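Local coordinates for protein purine nucleoside phosphorylase (Caulobacter vibrioides, PDB 1XFJ) that probably acts as a purine nucleoside phosphorylase of the YfiH/LACC1 family, splitting inosine and methylthioadenosine with phosphate and deaminating adenosine, at residues A[29-34]-A[49-54]; A[38-41]-A[46-49]; A[61-66]-A[254-259]; A[41-46]-A[54-59]. One frame throughout, in Å; residues are numbered along the deposited sequence.

In the fold
Interactions 1, 2 and 4 form one cluster, their centres only about 4 to 6 Å apart, where the long loop after strand 20-25 folds back along helix 49-62. Along the chain interaction 1 crosses interaction 4, and interactions 1 and 2 share Pro-49. Interaction 3 follows in series, its centre about 13 Å from that of interaction 4 and about 17 to 18 Å from those of the other two. It uses the far end of the same helix, which it joins to the nearly C-terminal strand 253-259. Leu-254 of that strand touches both Val-41 and Ile-59, linking the cluster to the five-stranded sheet. Loop and helix lie on one face of this alpha-beta-beta-alpha fold.

Interaction 1 of 4, residues A[29-34]-A[49-54]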
loop_
_atom_site.group_PDB
_atom_site.type_symbol
_atom_site.label_atom_id
_atom_site.label_comp_id
_atom_site.label_asym_id
_atom_site.label_seq_id
_atom_site.Cartn_x
_atom_site.Cartn_y
_atom_site.Cartn_z
ATOM N N GLY A 29 -13.907 -11.833 -1.297
ATOM C CA GLY A 29 -13.445 -12.791 -2.287
ATOM C C GLY A 29 -12.529 -13.907 -1.817
ATOM O O GLY A 29 -12.133 -14.751 -2.625
ATOM N N GLY A 30 -12.210 -13.926 -0.526
ATOM C CA GLY A 30 -11.315 -14.943 0.011
ATOM C C GLY A 30 -11.983 -16.097 0.736
ATOM O O GLY A 30 -13.171 -16.355 0.550
ATOM N N VAL A 31 -11.215 -16.790 1.575
ATOM C CA VAL A 31 -11.729 -17.940 2.311
ATOM C C VAL A 31 -11.561 -17.856 3.827
ATOM O O VAL A 31 -12.062 -18.712 4.555
ATOM C CB VAL A 31 -11.048 -19.244 1.832
ATOM C CG1 VAL A 31 -11.268 -19.429 0.344
ATOM C CG2 VAL A 31 -9.560 -19.201 2.140
ATOM N N SER A 32 -10.859 -16.835 4.304
ATOM C CA SER A 32 -10.631 -16.686 5.736
ATOM C C SER A 32 -11.914 -16.435 6.519
ATOM O O SER A 32 -12.897 -15.918 5.982
ATOM C CB SER A 32 -9.623 -15.567 5.992
ATOM O OG SER A 32 -8.353 -15.942 5.489
ATOM N N LYS A 33 -11.888 -16.808 7.797
ATOM C CA LYS A 33 -13.047 -16.680 8.670
ATOM C C LYS A 33 -12.871 -15.674 9.800
ATOM O O LYS A 33 -11.770 -15.187 10.056
ATOM C CB LYS A 33 -13.377 -18.047 9.282
ATOM C CG LYS A 33 -13.586 -19.167 8.276
ATOM C CD LYS A 33 -14.926 -19.051 7.575
ATOM C CE LYS A 33 -15.229 -20.309 6.778
ATOM N NZ LYS A 33 -16.602 -20.290 6.204
ATOM N N GLY A 34 -13.979 -15.380 10.475
ATOM C CA GLY A 34 -13.962 -14.459 11.597
ATOM C C GLY A 34 -13.523 -13.047 11.268
ATOM O O GLY A 34 -13.984 -12.445 10.297
ATOM N N PRO A 49 -2.732 -20.227 8.359
ATOM C CA PRO A 49 -1.736 -20.087 7.291
ATOM C C PRO A 49 -2.225 -20.593 5.938
ATOM O O PRO A 49 -1.993 -19.960 4.909
ATOM C CB PRO A 49 -0.553 -20.901 7.813
ATOM C CG PRO A 49 -0.685 -20.768 9.295
ATOM C CD PRO A 49 -2.166 -20.967 9.500
ATOM N N ALA A 50 -2.906 -21.734 5.944
ATOM C CA ALA A 50 -3.407 -22.315 4.705
ATOM C C ALA A 50 -4.414 -21.404 4.018
ATOM O O ALA A 50 -4.423 -21.296 2.792
ATOM C CB ALA A 50 -4.037 -23.679 4.983
ATOM N N ASP A 51 -5.273 -20.758 4.801
ATOM C CA ASP A 51 -6.264 -19.857 4.223
ATOM C C ASP A 51 -5.545 -18.647 3.627
ATOM O O ASP A 51 -5.876 -18.198 2.528
ATOM C CB ASP A 51 -7.287 -19.404 5.282
ATOM C CG ASP A 51 -8.306 -20.492 5.628
ATOM O OD1 ASP A 51 -8.438 -21.466 4.858
ATOM O OD2 ASP A 51 -8.989 -20.367 6.668
ATOM N N VAL A 52 -4.560 -18.125 4.354
ATOM C CA VAL A 52 -3.792 -16.978 3.876
ATOM C C VAL A 52 -3.158 -17.322 2.533
ATOM O O VAL A 52 -3.172 -16.519 1.606
ATOM C CB VAL A 52 -2.680 -16.586 4.872
ATOM C CG1 VAL A 52 -1.786 -15.518 4.259
ATOM C CG2 VAL A 52 -3.302 -16.075 6.172
ATOM N N GLU A 53 -2.603 -18.524 2.425
ATOM C CA GLU A 53 -1.990 -18.939 1.171
ATOM C C GLU A 53 -3.017 -19.039 0.048
ATOM O O GLU A 53 -2.722 -18.705 -1.104
ATOM C CB GLU A 53 -1.271 -20.275 1.352
ATOM C CG GLU A 53 -0.005 -20.147 2.182
ATOM C CD GLU A 53 0.954 -19.118 1.603
ATOM O OE1 GLU A 53 1.391 -19.296 0.445
ATOM O OE2 GLU A 53 1.268 -18.130 2.301
ATOM N N GLU A 54 -4.221 -19.495 0.379
ATOM C CA GLU A 54 -5.275 -19.614 -0.622
ATOM C C GLU A 54 -5.686 -18.226 -1.093
ATOM O O GLU A 54 -5.930 -18.013 -2.279
ATOM C CB GLU A 54 -6.482 -20.357 -0.040
ATOM C CG GLU A 54 -7.766 -20.277 -0.866
ATOM C CD GLU A 54 -7.674 -20.967 -2.216
ATOM O OE1 GLU A 54 -6.775 -21.812 -2.399
ATOM O OE2 GLU A 54 -8.518 -20.677 -3.094
HETATM O O HOH W 1 -11.603 -21.421 4.788
HETATM O O HOH W 2 -9.480 -18.377 8.516
#
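Val-31 sets both of its methyls against the CG methylene of Glu-54 on helix 49-62, CG2 at 3.7 Å and CG1 at 3.8 Å. The valine and Ser-32 together face Ser-38 in a classic beta bulge, within the long loop that leads from strand 20-25 to the helix. A branched apolar residue suits this place because its two methyls bracket that methylene; CG2 also rests 3.9 Å from Asp-51 CB and in plain van der Waals contact with Asp-51 OD1. With CG anti to the backbone N (chi1 167°) and a bend at the next bond, Glu-54 offers its methylene to the valine while its carboxylate forms a salt bridge with Arg-58. The small Ser-32 can approach the helix closely, its OG 3.6 Å from Asp-51 CB, and this buried hydroxyl is hydrogen-bonded to the side chains of Asp-47 and Asn-55. Asn-55 also takes the Val-31 N-H on its OD1, so a single helix residue fixes two neighbouring positions of the bulge. Asp-51 makes no direct hydrogen bond to the loop. Near the start of a helix its negative charge probably interacts favourably with the helix dipole, and each carboxylate oxygen reaches the loop backbone through a water. One water donates to Val-31 O at 2.8 Å and to Asp-51 OD1 at 3.2 Å. The other accepts from Lys-33 N at 3.0 Å and donates to Asp-51 OD2 at 2.8 Å.

Interaction 2 of 4, residues A[38-41]-A[46-49]; sequences SLNV and QDEP
The nearest CA atoms, those of Asn-40 and Asp-47, are 8.1 Å apart, too far for main-chain hydrogen bonds, and side chains have to span the gap. Asn-40 ND2 donates to Asp-47 OD2 over 2.9 Å, in an almost straight bond (173°). The oxygen accepts through its anti lone pair, on the side away from OD1, and it lies in the amide plane of the asparagine. The two side chains run past each other in opposite directions with amide and carboxylate nearly coplanar, 19° apart. For Asn-40 this follows from a CG anti to the backbone N (chi1 170°), which carries the amide out toward the aspartate.

The pairing bridges a loop just before helix 49-62, and the aspartate stands one residue ahead of the N-cap, Glu-48. OD2 of Asp-47 is also hydrogen-bonded to Ser-32 OG, which ties it to an earlier part of the same loop. The second oxygen, OD1, is met from above the carboxylate plane by Glu-48 N at 2.6 Å, a short, bent and purely local bond between adjacent residues.

Asparagine suits its site because the amide offers a donor and an acceptor at once. OD1 takes the backbone N-H groups of Gly-42 and Arg-252, and ND2 is also hydrogen-bonded to Ser-45 OG, so the amide's rotation is fixed from both ends. Just before it, Leu-39 is the centre of an inverse gamma turn, in which Asn-40 N reaches back to Ser-38 O at 3.1 Å.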
loop_
_atom_site.group_PDB
_atom_site.type_symbol
_atom_site.label_atom_id
_atom_site.label_comp_id
_atom_site.label_asym_id
_atom_site.label_seq_id
_atom_site.Cartn_x
_atom_site.Cartn_y
_atom_site.Cartn_z
ATOM N N SER A 38 -12.626 -13.606 4.711
ATOM C CA SER A 38 -12.380 -13.744 3.281
ATOM C C SER A 38 -10.919 -13.470 2.941
ATOM O O SER A 38 -10.025 -14.305 3.091
ATOM C CB SER A 38 -13.295 -12.811 2.488
ATOM O OG SER A 38 -13.785 -13.447 1.320
ATOM N N LEU A 39 -10.654 -12.324 2.241
ATOM C CA LEU A 39 -9.346 -12.068 1.633
ATOM C C LEU A 39 -8.166 -11.507 2.419
ATOM O O LEU A 39 -7.623 -10.454 2.076
ATOM C CB LEU A 39 -9.552 -11.229 0.372
ATOM C CG LEU A 39 -8.559 -11.467 -0.767
ATOM C CD1 LEU A 39 -8.690 -12.898 -1.278
ATOM C CD2 LEU A 39 -8.841 -10.480 -1.891
ATOM N N ASN A 40 -7.734 -12.246 3.432
ATOM C CA ASN A 40 -6.599 -11.842 4.252
ATOM C C ASN A 40 -5.297 -12.406 3.682
ATOM O O ASN A 40 -5.142 -13.624 3.558
ATOM C CB ASN A 40 -6.802 -12.335 5.686
ATOM C CG ASN A 40 -5.567 -12.164 6.541
ATOM O OD1 ASN A 40 -4.864 -11.157 6.440
ATOM N ND2 ASN A 40 -5.303 -13.143 7.403
ATOM N N VAL A 41 -4.358 -11.523 3.348
ATOM C CA VAL A 41 -3.084 -11.954 2.777
ATOM C C VAL A 41 -1.914 -11.875 3.760
ATOM O O VAL A 41 -0.764 -12.123 3.385
ATOM C CB VAL A 41 -2.722 -11.118 1.521
ATOM C CG1 VAL A 41 -3.792 -11.292 0.451
ATOM C CG2 VAL A 41 -2.568 -9.650 1.893
ATOM N N GLN A 46 -2.404 -13.900 12.626
ATOM C CA GLN A 46 -2.739 -15.071 13.424
ATOM C C GLN A 46 -3.849 -15.911 12.791
ATOM O O GLN A 46 -4.448 -16.769 13.439
ATOM C CB GLN A 46 -3.119 -14.628 14.842
ATOM C CG GLN A 46 -1.913 -14.138 15.644
ATOM C CD GLN A 46 -2.290 -13.417 16.926
ATOM O OE1 GLN A 46 -2.721 -12.264 16.903
ATOM N NE2 GLN A 46 -2.133 -14.098 18.053
ATOM N N ASP A 47 -4.100 -15.658 11.511
ATOM C CA ASP A 47 -5.119 -16.379 10.747
ATOM C C ASP A 47 -4.548 -17.753 10.392
ATOM O O ASP A 47 -3.369 -18.016 10.638
ATOM C CB ASP A 47 -5.429 -15.586 9.471
ATOM C CG ASP A 47 -6.615 -16.133 8.692
ATOM O OD1 ASP A 47 -7.301 -17.054 9.177
ATOM O OD2 ASP A 47 -6.865 -15.619 7.580
ATOM N N GLU A 48 -5.383 -18.631 9.835
ATOM C CA GLU A 48 -4.931 -19.957 9.417
ATOM C C GLU A 48 -3.983 -19.758 8.237
ATOM O O GLU A 48 -4.371 -19.193 7.212
ATOM C CB GLU A 48 -6.116 -20.816 8.962
ATOM C CG GLU A 48 -6.991 -21.361 10.075
ATOM C CD GLU A 48 -6.304 -22.438 10.895
ATOM O OE1 GLU A 48 -5.273 -22.984 10.438
ATOM O OE2 GLU A 48 -6.809 -22.749 11.997
ATOM N N PRO A 49 -2.732 -20.227 8.359
ATOM C CA PRO A 49 -1.736 -20.087 7.291
ATOM C C PRO A 49 -2.225 -20.593 5.938
ATOM O O PRO A 49 -1.993 -19.960 4.909
ATOM C CB PRO A 49 -0.553 -20.901 7.813
ATOM C CG PRO A 49 -0.685 -20.768 9.295
ATOM C CD PRO A 49 -2.166 -20.967 9.500
#

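Interaction 3 of 4, residues A[61-66]-A[254-259]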
loop_
_atom_site.group_PDB
_atom_site.type_symbol
_atom_site.label_atom_id
_atom_site.label_comp_id
_atom_site.label_asym_id
_atom_site.label_seq_id
_atom_site.Cartn_x
_atom_site.Cartn_y
_atom_site.Cartn_z
ATOM N N ARG A 61 -3.903 -15.425 -9.157
ATOM C CA ARG A 61 -4.676 -15.904 -10.300
ATOM C C ARG A 61 -5.418 -14.768 -11.006
ATOM O O ARG A 61 -5.623 -14.811 -12.223
ATOM C CB ARG A 61 -5.676 -16.975 -9.855
ATOM C CG ARG A 61 -6.353 -17.686 -11.012
ATOM C CD ARG A 61 -5.341 -18.483 -11.820
ATOM N NE ARG A 61 -5.926 -19.071 -13.022
ATOM C CZ ARG A 61 -6.365 -18.368 -14.061
ATOM N NH1 ARG A 61 -6.284 -17.043 -14.050
ATOM N NH2 ARG A 61 -6.886 -18.989 -15.112
ATOM N N TRP A 62 -5.827 -13.757 -10.245
ATOM C CA TRP A 62 -6.528 -12.608 -10.815
ATOM C C TRP A 62 -5.594 -11.930 -11.815
ATOM O O TRP A 62 -6.028 -11.433 -12.857
ATOM C CB TRP A 62 -6.899 -11.609 -9.715
ATOM C CG TRP A 62 -7.656 -10.403 -10.210
ATOM C CD1 TRP A 62 -9.005 -10.298 -10.396
ATOM C CD2 TRP A 62 -7.101 -9.134 -10.581
ATOM N NE1 TRP A 62 -9.326 -9.043 -10.857
ATOM C CE2 TRP A 62 -8.176 -8.308 -10.980
ATOM C CE3 TRP A 62 -5.801 -8.617 -10.617
ATOM C CZ2 TRP A 62 -7.991 -6.990 -11.409
ATOM C CZ3 TRP A 62 -5.615 -7.302 -11.045
ATOM C CH2 TRP A 62 -6.708 -6.507 -11.436
ATOM N N PHE A 63 -4.305 -11.926 -11.483
ATOM C CA PHE A 63 -3.276 -11.316 -12.319
ATOM C C PHE A 63 -2.864 -12.201 -13.486
ATOM O O PHE A 63 -2.128 -11.760 -14.371
ATOM C CB PHE A 63 -2.040 -10.993 -11.475
ATOM C CG PHE A 63 -2.167 -9.738 -10.666
ATOM C CD1 PHE A 63 -2.072 -8.491 -11.279
ATOM C CD2 PHE A 63 -2.385 -9.796 -9.295
ATOM C CE1 PHE A 63 -2.192 -7.320 -10.536
ATOM C CE2 PHE A 63 -2.507 -8.629 -8.540
ATOM C CZ PHE A 63 -2.410 -7.387 -9.163
ATOM N N GLY A 64 -3.327 -13.447 -13.474
ATOM C CA GLY A 64 -2.994 -14.377 -14.538
ATOM C C GLY A 64 -1.744 -15.181 -14.235
ATOM O O GLY A 64 -1.189 -15.837 -15.116
ATOM N N GLY A 65 -1.299 -15.136 -12.985
ATOM C CA GLY A 65 -0.106 -15.872 -12.610
ATOM C C GLY A 65 -0.349 -16.870 -11.498
ATOM O O GLY A 65 -1.484 -17.279 -11.251
ATOM N N GLY A 66 0.728 -17.261 -10.824
ATOM C CA GLY A 66 0.625 -18.212 -9.735
ATOM C C GLY A 66 1.223 -17.643 -8.462
ATOM O O GLY A 66 1.806 -16.559 -8.484
ATOM N N LEU A 254 -4.227 -6.508 0.214
ATOM C CA LEU A 254 -3.107 -6.475 -0.712
ATOM C C LEU A 254 -3.381 -5.466 -1.818
ATOM O O LEU A 254 -4.523 -5.261 -2.214
ATOM C CB LEU A 254 -2.884 -7.849 -1.348
ATOM C CG LEU A 254 -1.579 -7.940 -2.149
ATOM C CD1 LEU A 254 -0.412 -7.961 -1.181
ATOM C CD2 LEU A 254 -1.561 -9.186 -3.011
ATOM N N SER A 255 -2.321 -4.822 -2.294
ATOM C CA SER A 255 -2.407 -3.870 -3.394
ATOM C C SER A 255 -1.228 -4.292 -4.249
ATOM O O SER A 255 -0.130 -4.470 -3.731
ATOM C CB SER A 255 -2.230 -2.433 -2.904
ATOM O OG SER A 255 -3.299 -2.054 -2.056
ATOM N N ALA A 256 -1.439 -4.477 -5.545
ATOM C CA ALA A 256 -0.336 -4.932 -6.380
ATOM C C ALA A 256 -0.400 -4.461 -7.818
ATOM O O ALA A 256 -1.444 -4.032 -8.308
ATOM C CB ALA A 256 -0.260 -6.456 -6.338
ATOM N N ILE A 257 0.737 -4.560 -8.493
ATOM C CA ILE A 257 0.836 -4.139 -9.878
ATOM C C ILE A 257 1.849 -5.042 -10.570
ATOM O O ILE A 257 2.772 -5.555 -9.935
ATOM C CB ILE A 257 1.273 -2.651 -9.954
ATOM C CG1 ILE A 257 1.269 -2.176 -11.407
ATOM C CG2 ILE A 257 2.646 -2.471 -9.309
ATOM C CD1 ILE A 257 1.396 -0.659 -11.538
ATOM N N THR A 258 1.673 -5.249 -11.866
ATOM C CA THR A 258 2.580 -6.123 -12.595
ATOM C C THR A 258 2.709 -5.747 -14.061
ATOM O O THR A 258 1.803 -5.155 -14.649
ATOM C CB THR A 258 2.090 -7.586 -12.532
ATOM O OG1 THR A 258 3.030 -8.443 -13.191
ATOM C CG2 THR A 258 0.736 -7.719 -13.219
ATOM N N LEU A 259 3.855 -6.090 -14.634
ATOM C CA LEU A 259 4.112 -5.877 -16.049
ATOM C C LEU A 259 3.657 -7.208 -16.642
ATOM O O LEU A 259 4.264 -8.245 -16.377
ATOM C CB LEU A 259 5.609 -5.670 -16.300
ATOM C CG LEU A 259 6.220 -4.363 -15.780
ATOM C CD1 LEU A 259 7.735 -4.405 -15.890
ATOM C CD2 LEU A 259 5.655 -3.189 -16.566
#
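Phe-63 points its ring from the C-terminal part of helix 49-62 at strand 254-259, meeting Ala-256 with its far end and Thr-258 with its flank. The ring carbon CZ lies 3.7 Å from Ala-256 CB, and Ala-256 O sits at the ring edge, near its plane, 3.6 Å from CZ. A residue as small as alanine lets the ring come this close to the strand backbone. Further along, Phe-63 CD1 touches Thr-258 CG2 at 3.5 Å, and the two side chains point opposite ways as they pass. A chi1 of -177° turns Thr-258 OG1 opposite the backbone N and leaves CG2 between N and the carbonyl carbon; the buried hydroxyl bonds to Val-105 O, and the methyl is the branch that meets the ring, obliquely. One face of the phenyl is taken by Trp-62, whose edge atom CE3 stands 3.6 Å above the ring plane, over its centre.

Strand 253-259 runs in the interior of the five-stranded mixed sheet, and its side chains alternate. Ala-256 and Thr-258 turn toward the helix, whereas Ile-257 turns away to Leu-118 and Val-120 of the second sheet, as expected for the alpha-beta-beta-alpha layering. Ile-106, on the adjacent strand, touches Phe-63, Ala-256 and Thr-258 alike. Gly-64 is the first residue to leave helical angles, in a Schellman motif, with its N bonded to Arg-61 O at 2.9 Å. It takes a positive phi of 91°, where a side chain would run into the carbonyl oxygen of Phe-63.

Interaction 4 of 4, residues A[41-46]-A[54-59]; sequences VGRGSQ and ENRARI
Arg-56 and Arg-43 lay their guanidinium groups flat on one another, CZ over CZ at 3.2 Å, with planes only 11° apart. The two side chains arrive at about a right angle: Arg-43 is extended from CG to NE, whereas Arg-56 bends at its third torsion (chi3 53°), which brings its flat head over that of the partner. Nitrogens such as Arg-43 NH2 and Arg-56 NE, 3.3 Å apart, are both donors and make no bond with each other. Two like charges this close would be unfavourable alone, and the salt bridge from Arg-43 NE to Glu-53 probably offsets part of the cost. Arginine suits position 43 because the flat group can stack while an N-H at its edge serves the glutamate. At position 56 it combines a flat head with an aliphatic stem that packs on the loop, CG lying 4.1 Å from Val-41 CB.

Val-41 packs its CG1 against Ile-59 CD1 at 3.4 Å, tighter than usual for two methyl carbons, and both residues also touch Leu-254. Arg-43 is held by a type I turn from Gly-42 to Ser-45, in which Gly-42 O accepts from Ser-45 N at 3.1 Å and from its OG at 2.7 Å. The whole joins a turn-bearing loop to a helix lying on the sheet, the outer alpha layer of an alpha-beta-beta-alpha fold.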
loop_
_atom_site.group_PDB
_atom_site.type_symbol
_atom_site.label_atom_id
_atom_site.label_comp_id
_atom_site.label_asym_id
_atom_site.label_seq_id
_atom_site.Cartn_x
_atom_site.Cartn_y
_atom_site.Cartn_z
ATOM N N VAL A 41 -4.358 -11.523 3.348
ATOM C CA VAL A 41 -3.084 -11.954 2.777
ATOM C C VAL A 41 -1.914 -11.875 3.760
ATOM O O VAL A 41 -0.764 -12.123 3.385
ATOM C CB VAL A 41 -2.722 -11.118 1.521
ATOM C CG1 VAL A 41 -3.792 -11.292 0.451
ATOM C CG2 VAL A 41 -2.568 -9.650 1.893
ATOM N N GLY A 42 -2.211 -11.552 5.016
ATOM C CA GLY A 42 -1.173 -11.432 6.028
ATOM C C GLY A 42 -0.513 -12.711 6.516
ATOM O O GLY A 42 -1.053 -13.418 7.371
ATOM N N ARG A 43 0.667 -13.011 5.980
ATOM C CA ARG A 43 1.396 -14.207 6.390
ATOM C C ARG A 43 1.887 -14.084 7.834
ATOM O O ARG A 43 2.174 -15.087 8.494
ATOM C CB ARG A 43 2.585 -14.441 5.454
ATOM C CG ARG A 43 2.219 -15.139 4.158
ATOM C CD ARG A 43 3.422 -15.248 3.241
ATOM N NE ARG A 43 3.186 -16.167 2.132
ATOM C CZ ARG A 43 4.055 -16.386 1.152
ATOM N NH1 ARG A 43 5.216 -15.744 1.142
ATOM N NH2 ARG A 43 3.773 -17.259 0.192
ATOM N N GLY A 44 1.969 -12.852 8.323
ATOM C CA GLY A 44 2.432 -12.628 9.682
ATOM C C GLY A 44 1.290 -12.498 10.670
ATOM O O GLY A 44 1.512 -12.224 11.852
ATOM N N SER A 45 0.066 -12.696 10.190
ATOM C CA SER A 45 -1.119 -12.593 11.039
ATOM C C SER A 45 -1.359 -13.887 11.805
ATOM O O SER A 45 -0.616 -14.857 11.652
ATOM C CB SER A 45 -2.353 -12.265 10.193
ATOM O OG SER A 45 -2.751 -13.380 9.414
ATOM N N GLN A 46 -2.404 -13.900 12.626
ATOM C CA GLN A 46 -2.739 -15.071 13.424
ATOM C C GLN A 46 -3.849 -15.911 12.791
ATOM O O GLN A 46 -4.448 -16.769 13.439
ATOM C CB GLN A 46 -3.119 -14.628 14.842
ATOM C CG GLN A 46 -1.913 -14.138 15.644
ATOM C CD GLN A 46 -2.290 -13.417 16.926
ATOM O OE1 GLN A 46 -2.721 -12.264 16.903
ATOM N NE2 GLN A 46 -2.133 -14.098 18.053
ATOM N N GLU A 54 -4.221 -19.495 0.379
ATOM C CA GLU A 54 -5.275 -19.614 -0.622
ATOM C C GLU A 54 -5.686 -18.226 -1.093
ATOM O O GLU A 54 -5.930 -18.013 -2.279
ATOM C CB GLU A 54 -6.482 -20.357 -0.040
ATOM C CG GLU A 54 -7.766 -20.277 -0.866
ATOM C CD GLU A 54 -7.674 -20.967 -2.216
ATOM O OE1 GLU A 54 -6.775 -21.812 -2.399
ATOM O OE2 GLU A 54 -8.518 -20.677 -3.094
ATOM N N ASN A 55 -5.752 -17.275 -0.169
ATOM C CA ASN A 55 -6.127 -15.919 -0.546
ATOM C C ASN A 55 -5.076 -15.332 -1.479
ATOM O O ASN A 55 -5.409 -14.699 -2.482
ATOM C CB ASN A 55 -6.297 -15.040 0.694
ATOM C CG ASN A 55 -7.446 -15.497 1.568
ATOM O OD1 ASN A 55 -8.502 -15.876 1.063
ATOM N ND2 ASN A 55 -7.252 -15.459 2.883
ATOM N N ARG A 56 -3.806 -15.551 -1.150
ATOM C CA ARG A 56 -2.714 -15.054 -1.979
ATOM C C ARG A 56 -2.779 -15.682 -3.370
ATOM O O ARG A 56 -2.521 -15.019 -4.373
ATOM C CB ARG A 56 -1.360 -15.371 -1.333
ATOM C CG ARG A 56 -0.999 -14.476 -0.158
ATOM C CD ARG A 56 0.302 -14.922 0.497
ATOM N NE ARG A 56 1.387 -15.037 -0.474
ATOM C CZ ARG A 56 2.425 -14.211 -0.544
ATOM N NH1 ARG A 56 2.533 -13.197 0.305
ATOM N NH2 ARG A 56 3.354 -14.398 -1.470
ATOM N N ALA A 57 -3.132 -16.963 -3.428
ATOM C CA ALA A 57 -3.225 -17.660 -4.706
ATOM C C ALA A 57 -4.350 -17.077 -5.556
ATOM O O ALA A 57 -4.218 -16.939 -6.775
ATOM C CB ALA A 57 -3.455 -19.145 -4.472
ATOM N N ARG A 58 -5.460 -16.730 -4.914
ATOM C CA ARG A 58 -6.588 -16.158 -5.639
ATOM C C ARG A 58 -6.192 -14.841 -6.284
ATOM O O ARG A 58 -6.554 -14.563 -7.432
ATOM C CB ARG A 58 -7.767 -15.939 -4.694
ATOM C CG ARG A 58 -8.295 -17.238 -4.133
ATOM C CD ARG A 58 -9.608 -17.083 -3.396
ATOM N NE ARG A 58 -10.170 -18.408 -3.153
ATOM C CZ ARG A 58 -11.448 -18.659 -2.893
ATOM N NH1 ARG A 58 -12.331 -17.672 -2.826
ATOM N NH2 ARG A 58 -11.844 -19.910 -2.726
ATOM N N ILE A 59 -5.447 -14.033 -5.541
ATOM C CA ILE A 59 -4.997 -12.745 -6.045
ATOM C C ILE A 59 -4.016 -12.956 -7.191
ATOM O O ILE A 59 -4.096 -12.280 -8.218
ATOM C CB ILE A 59 -4.344 -11.916 -4.921
ATOM C CG1 ILE A 59 -5.429 -11.435 -3.954
ATOM C CG2 ILE A 59 -3.581 -10.733 -5.505
ATOM C CD1 ILE A 59 -4.899 -10.708 -2.735
#